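Long-range contact in dextranase (Pseudarthrobacter oxydans, PDB 6NZS), which hydrolyses internal alpha-1,6-glucosidic linkages of dextran as an endo-acting member of glycoside hydrolase family 49: residues A81-A93 with E181-R195. Sequence-based numbering, arbitrary orientation.
Sequences AGLTMSWSSFEYA and EPRNSMMIFAEPKLR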
# COMPACT_ATOMS: atom_id res chain seq x y z
N ALA A 81 -19.91 -0.19 6.56
CA ALA A 81 -19.54 0.61 7.71
C ALA A 81 -19.33 2.08 7.37
O ALA A 81 -19.12 2.89 8.28
CB ALA A 81 -18.27 0.05 8.36
N GLY A 82 -19.39 2.44 6.09
CA GLY A 82 -19.21 3.84 5.74
C GLY A 82 -17.79 4.33 5.88
O GLY A 82 -17.58 5.50 6.21
N LEU A 83 -16.80 3.48 5.64
CA LEU A 83 -15.42 3.94 5.68
C LEU A 83 -15.11 4.82 4.46
O LEU A 83 -15.63 4.61 3.36
CB LEU A 83 -14.46 2.76 5.69
CG LEU A 83 -14.65 1.69 6.76
CD1 LEU A 83 -13.50 0.67 6.75
CD2 LEU A 83 -14.79 2.30 8.13
N THR A 84 -14.24 5.81 4.67
CA THR A 84 -13.73 6.61 3.57
C THR A 84 -12.26 6.86 3.83
O THR A 84 -11.78 6.74 4.96
CB THR A 84 -14.43 7.98 3.42
OG1 THR A 84 -14.08 8.84 4.52
CG2 THR A 84 -15.93 7.83 3.35
N MET A 85 -11.54 7.24 2.76
CA MET A 85 -10.13 7.60 2.89
C MET A 85 -9.92 8.94 2.20
O MET A 85 -10.04 9.04 0.98
CB MET A 85 -9.21 6.53 2.31
CG MET A 85 -7.73 6.92 2.39
SD MET A 85 -6.58 5.57 2.03
CE MET A 85 -6.79 4.57 3.50
N SER A 86 -9.60 9.97 2.98
CA SER A 86 -9.27 11.28 2.46
C SER A 86 -7.76 11.45 2.47
O SER A 86 -7.06 10.86 3.30
CB SER A 86 -9.89 12.40 3.30
OG SER A 86 -11.31 12.35 3.28
N TRP A 87 -7.24 12.26 1.55
CA TRP A 87 -5.81 12.53 1.55
C TRP A 87 -5.54 13.87 0.89
O TRP A 87 -6.25 14.28 -0.04
CB TRP A 87 -4.99 11.42 0.86
CG TRP A 87 -5.03 11.44 -0.65
CD1 TRP A 87 -4.10 12.00 -1.48
CD2 TRP A 87 -6.05 10.89 -1.49
NE1 TRP A 87 -4.49 11.83 -2.80
CE2 TRP A 87 -5.68 11.15 -2.82
CE3 TRP A 87 -7.25 10.20 -1.24
CZ2 TRP A 87 -6.46 10.74 -3.91
CZ3 TRP A 87 -8.02 9.81 -2.32
CH2 TRP A 87 -7.63 10.08 -3.63
N SER A 88 -4.51 14.55 1.38
CA SER A 88 -4.10 15.84 0.84
C SER A 88 -2.61 15.78 0.57
O SER A 88 -1.83 15.40 1.45
CB SER A 88 -4.40 16.96 1.83
OG SER A 88 -4.01 18.22 1.31
N SER A 89 -2.21 16.16 -0.65
CA SER A 89 -0.81 16.30 -1.03
C SER A 89 -0.45 17.77 -1.18
O SER A 89 -1.26 18.61 -1.59
CB SER A 89 -0.53 15.60 -2.36
OG SER A 89 -0.57 14.19 -2.20
N PHE A 90 0.80 18.08 -0.85
CA PHE A 90 1.37 19.38 -1.18
C PHE A 90 2.86 19.19 -1.31
O PHE A 90 3.42 18.19 -0.86
CB PHE A 90 1.00 20.47 -0.15
CG PHE A 90 1.44 20.17 1.26
CD1 PHE A 90 2.73 20.49 1.69
CD2 PHE A 90 0.57 19.59 2.17
CE1 PHE A 90 3.13 20.22 2.99
CE2 PHE A 90 0.96 19.32 3.47
CZ PHE A 90 2.24 19.63 3.89
N GLU A 91 3.52 20.15 -1.96
CA GLU A 91 4.97 20.18 -2.03
C GLU A 91 5.51 21.20 -1.04
O GLU A 91 4.94 22.29 -0.89
CB GLU A 91 5.47 20.57 -3.42
CG GLU A 91 5.05 19.64 -4.53
CD GLU A 91 5.71 20.01 -5.84
OE1 GLU A 91 5.04 20.63 -6.69
OE2 GLU A 91 6.91 19.69 -6.01
N TYR A 92 6.61 20.85 -0.38
CA TYR A 92 7.22 21.78 0.56
C TYR A 92 8.73 21.62 0.53
O TYR A 92 9.26 20.57 0.16
CB TYR A 92 6.63 21.67 1.98
CG TYR A 92 7.12 20.50 2.81
CD1 TYR A 92 7.23 19.22 2.28
CD2 TYR A 92 7.45 20.67 4.15
CE1 TYR A 92 7.68 18.15 3.04
CE2 TYR A 92 7.90 19.60 4.93
CZ TYR A 92 8.01 18.35 4.37
OH TYR A 92 8.47 17.30 5.12
N ALA A 93 9.43 22.71 0.87
CA ALA A 93 10.89 22.68 0.94
C ALA A 93 11.42 23.16 2.28
O ALA A 93 12.64 23.17 2.48
CB ALA A 93 11.50 23.50 -0.21
N GLU A 181 -9.58 2.49 14.46
CA GLU A 181 -9.00 3.40 13.48
C GLU A 181 -10.05 4.45 13.13
O GLU A 181 -11.24 4.30 13.46
CB GLU A 181 -8.56 2.65 12.21
CG GLU A 181 -9.77 2.14 11.42
CD GLU A 181 -9.45 1.21 10.26
OE1 GLU A 181 -8.26 1.00 9.95
OE2 GLU A 181 -10.40 0.69 9.65
N PRO A 182 -9.65 5.54 12.46
CA PRO A 182 -10.65 6.51 11.99
C PRO A 182 -11.60 5.87 10.98
O PRO A 182 -11.17 5.15 10.07
CB PRO A 182 -9.79 7.61 11.32
CG PRO A 182 -8.46 7.49 12.01
CD PRO A 182 -8.27 6.03 12.25
N ARG A 183 -12.90 6.13 11.15
CA ARG A 183 -13.86 5.71 10.14
C ARG A 183 -13.61 6.45 8.83
O ARG A 183 -13.65 5.85 7.75
CB ARG A 183 -15.28 6.01 10.62
CG ARG A 183 -16.36 5.47 9.67
CD ARG A 183 -17.79 5.78 10.13
NE ARG A 183 -18.06 5.43 11.53
CZ ARG A 183 -18.62 4.30 11.95
NH1 ARG A 183 -18.99 3.34 11.10
NH2 ARG A 183 -18.82 4.12 13.25
N ASN A 184 -13.38 7.75 8.92
CA ASN A 184 -13.04 8.59 7.79
C ASN A 184 -11.57 8.96 7.98
O ASN A 184 -11.24 9.82 8.80
CB ASN A 184 -13.96 9.80 7.75
CG ASN A 184 -15.41 9.40 7.61
OD1 ASN A 184 -15.82 8.90 6.57
ND2 ASN A 184 -16.18 9.59 8.67
N SER A 185 -10.70 8.27 7.26
CA SER A 185 -9.28 8.50 7.47
C SER A 185 -8.81 9.76 6.74
O SER A 185 -9.46 10.26 5.81
CB SER A 185 -8.48 7.27 7.06
OG SER A 185 -8.63 6.95 5.69
N MET A 186 -7.67 10.28 7.20
CA MET A 186 -7.11 11.52 6.67
C MET A 186 -5.60 11.34 6.57
O MET A 186 -4.92 11.32 7.60
CB MET A 186 -7.45 12.71 7.56
CG MET A 186 -6.81 14.03 7.10
SD MET A 186 -7.33 14.49 5.43
CE MET A 186 -6.30 15.93 5.15
N MET A 187 -5.09 11.24 5.34
CA MET A 187 -3.66 11.12 5.09
C MET A 187 -3.13 12.45 4.60
O MET A 187 -3.78 13.16 3.83
CB MET A 187 -3.42 10.07 4.01
CG MET A 187 -2.65 8.86 4.51
SD MET A 187 -3.50 8.03 5.86
CE MET A 187 -5.05 7.63 5.04
N ILE A 188 -1.93 12.80 5.06
CA ILE A 188 -1.19 13.94 4.55
C ILE A 188 0.07 13.42 3.86
O ILE A 188 0.84 12.66 4.46
CB ILE A 188 -0.82 14.95 5.65
CG1 ILE A 188 -2.09 15.54 6.27
CG2 ILE A 188 0.08 16.06 5.09
CD1 ILE A 188 -1.84 16.46 7.46
N PHE A 189 0.26 13.82 2.61
CA PHE A 189 1.45 13.48 1.85
C PHE A 189 2.20 14.80 1.66
O PHE A 189 1.92 15.56 0.73
CB PHE A 189 1.07 12.85 0.51
CG PHE A 189 0.25 11.58 0.62
CD1 PHE A 189 0.31 10.75 1.74
CD2 PHE A 189 -0.58 11.22 -0.44
CE1 PHE A 189 -0.45 9.58 1.80
CE2 PHE A 189 -1.33 10.06 -0.38
CZ PHE A 189 -1.26 9.24 0.74
N ALA A 190 3.13 15.08 2.57
CA ALA A 190 3.97 16.28 2.53
C ALA A 190 5.21 15.90 1.74
O ALA A 190 6.10 15.22 2.27
CB ALA A 190 4.33 16.72 3.95
N GLU A 191 5.25 16.30 0.48
CA GLU A 191 6.24 15.78 -0.45
C GLU A 191 7.28 16.85 -0.77
O GLU A 191 6.97 18.04 -0.83
CB GLU A 191 5.56 15.35 -1.75
CG GLU A 191 4.49 14.27 -1.57
CD GLU A 191 5.03 13.04 -0.89
OE1 GLU A 191 5.81 12.34 -1.55
OE2 GLU A 191 4.68 12.75 0.28
N PRO A 192 8.53 16.44 -0.98
CA PRO A 192 9.59 17.44 -1.18
C PRO A 192 9.45 18.16 -2.52
O PRO A 192 9.24 17.54 -3.57
CB PRO A 192 10.87 16.60 -1.13
CG PRO A 192 10.45 15.22 -1.50
CD PRO A 192 9.06 15.07 -0.95
N LYS A 193 9.59 19.49 -2.47
CA LYS A 193 9.68 20.26 -3.70
C LYS A 193 10.90 19.83 -4.48
O LYS A 193 11.97 19.57 -3.92
CB LYS A 193 9.80 21.74 -3.35
CG LYS A 193 9.62 22.65 -4.54
CD LYS A 193 8.23 23.24 -4.55
CE LYS A 193 8.16 24.39 -5.51
NZ LYS A 193 7.94 23.92 -6.91
N LEU A 194 10.76 19.73 -5.80
CA LEU A 194 11.81 19.21 -6.65
C LEU A 194 12.64 20.36 -7.22
O LEU A 194 12.08 21.31 -7.78
CB LEU A 194 11.21 18.38 -7.79
CG LEU A 194 10.34 17.20 -7.33
CD1 LEU A 194 9.79 16.48 -8.55
CD2 LEU A 194 11.12 16.25 -6.45
N ARG A 195 13.95 20.26 -7.06
CA ARG A 195 14.89 21.27 -7.55
C ARG A 195 16.07 20.58 -8.21
O ARG A 195 16.29 19.38 -8.04
CB ARG A 195 15.43 22.16 -6.42
CG ARG A 195 14.36 22.93 -5.67
CD ARG A 195 14.96 23.74 -4.51
NE ARG A 195 13.98 24.63 -3.88
CZ ARG A 195 14.19 25.28 -2.74
NH1 ARG A 195 15.35 25.14 -2.10
NH2 ARG A 195 13.25 26.06 -2.24
O HOH W 1 -18.34 8.00 6.45
O HOH W 2 -9.94 4.53 5.46
O HOH W 3 8.54 20.88 -7.40
O HOH W 4 6.13 22.59 -8.33
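R183 reaches back to A81 at the start of a long parallel ladder between strands 84-92 and 184-192, in the N-terminal Ig-like beta domain of this family 49 enzyme. Backbone hydrogen bonds follow one another along it, from T84 N donating to R183 O at one end to K193 N donating to Y92 O at the other. R183 lies across L83 with its CG anti to the backbone N (chi1 -174°), and a bend at chi3 turns NH1 onto A81 O at 2.9 Å. A81 O lies in the guanidinium plane, just before G82, whose positive phi closes the preceding helix in a Schellman motif. With alanine in place of R183, A81 O would probably lose this donor and L83 CD2 the cover of the CG methylene. Midway, F189 CE2 approaches W87 CD1 to 3.6 Å, the ring planes inclined at 34°, while S89 OG sits at the F189 ring edge, 3.5 Å from CD2. R145 of strand 144-150 also touches F189. At the far end, E91 OE1 is hydrogen-bonded to H11 ND1 and stands 4.4 Å from K193 NZ, too far for a salt bridge. Two waters bridge these charges; one of them, 2.5 Å from E91 OE2, also accepts from L194 N at 3.0 Å.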